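Local coordinates for putative metal binding protein (Coccidioides immitis, PDB 3CVG) that is a putative periplasmic metal-binding protein with a periplasmic-binding-protein-like fold, crystallised with calcium, whose precise function is not established, at residues 211-214 with 215-218. Residues are numbered along the deposited sequence; the frame is centred on the assembly and turned at random.
Sequences IPRG and LRDQ
Arg216 reaches back along the turn and clasps the carbonyl oxygen of Ile211 side-on with two nitrogens of its guanidinium group. Arg216 NH2 lies 2.9 Å from Ile211 O and Arg216 NE 3.0 Å from it, and this oxygen sits almost exactly in the guanidinium plane. The two donors meet the acceptor differently: NH2 approaches in the carbonyl plane, whereas NE stands above it. With CG anti to its own carbonyl carbon (chi1 -59°) and the chain extended as far as NE, the Arg216 side chain crosses that of Ile211 at a slant, Arg216 CG 3.9 Å from Ile211 CG1, and this double grip restrains the rotation of the flat group. Ile211 is the buried member of the contact, packing on Leu191 and Ile195 of helix 187-196, while Leu215 rests on Thr192 of the same helix. The stretch makes a single short helical turn, 213-216, in the connection between helix 205-208 and strand 220-224, at the surface of a protein of the periplasmic-binding-protein superfamily. Several of its backbone bonds are weak; Asp217 N to Gly214 O, at 3.2 Å, and Gln218 N to Leu215 O are the sounder ones. On the exposed side Arg213 NH1 comes within 3.3 Å of Arg216 NH1, over one face of the Arg216 guanidinium, with the two planes 76° apart. The two arginines gather round Asp274, which forms a salt bridge with each, and Tyr208 adds a cation-pi contact to Arg216. At exposed Asp217 a water donates to Asp217 OD2 at 2.9 Å; it also lies close to Arg213 O, at a distance short enough to make that bond doubtful. The apolar contact is thin where Pro212 and Leu215 run side by side, Pro212 CD lying 4.2 Å from Leu215 CD1.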
ATOM      1  N   ILE A 211      -2.499 -12.191   9.048  1.00 24.20           N
ATOM      2  CA  ILE A 211      -3.317 -12.543  10.203  1.00 24.05           C
ATOM      3  C   ILE A 211      -3.553 -14.045  10.312  1.00 23.41           C
ATOM      4  O   ILE A 211      -3.460 -14.779   9.326  1.00 24.44           O
ATOM      5  CB  ILE A 211      -4.680 -11.793  10.195  1.00 24.78           C
ATOM      6  CG1 ILE A 211      -5.493 -12.182   8.963  1.00 24.88           C
ATOM      7  CG2 ILE A 211      -4.444 -10.280  10.231  1.00 24.73           C
ATOM      8  CD1 ILE A 211      -6.896 -11.624   8.952  1.00 25.01           C
ATOM      9  N   PRO A 212      -3.844 -14.525  11.526  1.00 24.20           N
ATOM     10  CA  PRO A 212      -4.088 -15.959  11.738  1.00 23.36           C
ATOM     11  C   PRO A 212      -5.116 -16.533  10.770  1.00 23.63           C
ATOM     12  O   PRO A 212      -6.081 -15.862  10.418  1.00 23.16           O
ATOM     13  CB  PRO A 212      -4.570 -16.010  13.179  1.00 22.25           C
ATOM     14  CG  PRO A 212      -3.816 -14.872  13.822  1.00 22.87           C
ATOM     15  CD  PRO A 212      -3.964 -13.774  12.789  1.00 22.29           C
ATOM     16  N   ARG A 213      -4.907 -17.770  10.328  1.00 24.30           N
ATOM     17  CA  ARG A 213      -5.858 -18.399   9.417  1.00 27.21           C
ATOM     18  C   ARG A 213      -7.246 -18.416  10.045  1.00 26.31           C
ATOM     19  O   ARG A 213      -8.254 -18.211   9.364  1.00 27.08           O
ATOM     20  CB  ARG A 213      -5.458 -19.839   9.100  1.00 28.05           C
ATOM     21  CG  ARG A 213      -4.200 -19.959   8.284  1.00 33.05           C
ATOM     22  CD  ARG A 213      -4.067 -21.345   7.681  1.00 35.72           C
ATOM     23  NE  ARG A 213      -2.794 -21.482   6.986  1.00 39.24           N
ATOM     24  CZ  ARG A 213      -2.365 -20.644   6.051  1.00 40.56           C
ATOM     25  NH1 ARG A 213      -3.110 -19.605   5.695  1.00 41.52           N
ATOM     26  NH2 ARG A 213      -1.189 -20.843   5.471  1.00 43.52           N
ATOM     27  N   GLY A 214      -7.286 -18.677  11.347  1.00 26.53           N
ATOM     28  CA  GLY A 214      -8.553 -18.719  12.052  1.00 28.01           C
ATOM     29  C   GLY A 214      -9.386 -17.461  11.870  1.00 27.89           C
ATOM     30  O   GLY A 214     -10.598 -17.544  11.675  1.00 27.71           O
ATOM     31  N   LEU A 215      -8.747 -16.294  11.931  1.00 27.66           N
ATOM     32  CA  LEU A 215      -9.466 -15.035  11.764  1.00 27.31           C
ATOM     33  C   LEU A 215     -10.009 -14.864  10.352  1.00 26.89           C
ATOM     34  O   LEU A 215     -11.077 -14.287  10.162  1.00 25.72           O
ATOM     35  CB  LEU A 215      -8.571 -13.838  12.108  1.00 26.71           C
ATOM     36  CG  LEU A 215      -8.401 -13.488  13.589  1.00 29.64           C
ATOM     37  CD1 LEU A 215      -7.672 -12.159  13.721  1.00 25.69           C
ATOM     38  CD2 LEU A 215      -9.777 -13.398  14.249  1.00 28.51           C
ATOM     39  N   ARG A 216      -9.274 -15.364   9.364  1.00 26.16           N
ATOM     40  CA  ARG A 216      -9.701 -15.240   7.977  1.00 25.93           C
ATOM     41  C   ARG A 216     -11.020 -15.965   7.751  1.00 26.40           C
ATOM     42  O   ARG A 216     -11.747 -15.666   6.809  1.00 27.57           O
ATOM     43  CB  ARG A 216      -8.628 -15.787   7.030  1.00 24.41           C
ATOM     44  CG  ARG A 216      -7.288 -15.093   7.168  1.00 24.73           C
ATOM     45  CD  ARG A 216      -6.246 -15.720   6.244  1.00 23.08           C
ATOM     46  NE  ARG A 216      -4.901 -15.566   6.787  1.00 25.11           N
ATOM     47  CZ  ARG A 216      -3.793 -15.927   6.149  1.00 23.79           C
ATOM     48  NH1 ARG A 216      -3.870 -16.467   4.937  1.00 24.72           N
ATOM     49  NH2 ARG A 216      -2.612 -15.750   6.720  1.00 24.30           N
ATOM     50  N   ASP A 217     -11.331 -16.917   8.623  1.00 28.42           N
ATOM     51  CA  ASP A 217     -12.583 -17.655   8.517  1.00 29.13           C
ATOM     52  C   ASP A 217     -13.731 -16.871   9.148  1.00 28.09           C
ATOM     53  O   ASP A 217     -14.899 -17.203   8.963  1.00 27.86           O
ATOM     54  CB  ASP A 217     -12.454 -19.016   9.199  1.00 33.95           C
ATOM     55  CG  ASP A 217     -11.751 -20.032   8.332  1.00 35.97           C
ATOM     56  OD1 ASP A 217     -12.284 -20.359   7.250  1.00 41.33           O
ATOM     57  OD2 ASP A 217     -10.666 -20.507   8.728  1.00 41.45           O
ATOM     58  N   GLN A 218     -13.388 -15.825   9.891  1.00 27.72           N
ATOM     59  CA  GLN A 218     -14.381 -14.983  10.551  1.00 26.89           C
ATOM     60  C   GLN A 218     -14.653 -13.730   9.715  1.00 25.71           C
ATOM     61  O   GLN A 218     -15.266 -12.764  10.182  1.00 24.58           O
ATOM     62  CB  GLN A 218     -13.877 -14.608  11.950  1.00 27.07           C
ATOM     63  CG  GLN A 218     -13.803 -15.809  12.900  1.00 28.30           C
ATOM     64  CD  GLN A 218     -13.037 -15.512  14.174  1.00 31.35           C
ATOM     65  OE1 GLN A 218     -13.257 -14.486  14.820  1.00 35.07           O
ATOM     66  NE2 GLN A 218     -12.142 -16.419  14.552  1.00 33.17           N
TER
HETATM   67  O   HOH W   1      -8.317 -19.528   7.241  1.00 39.35           O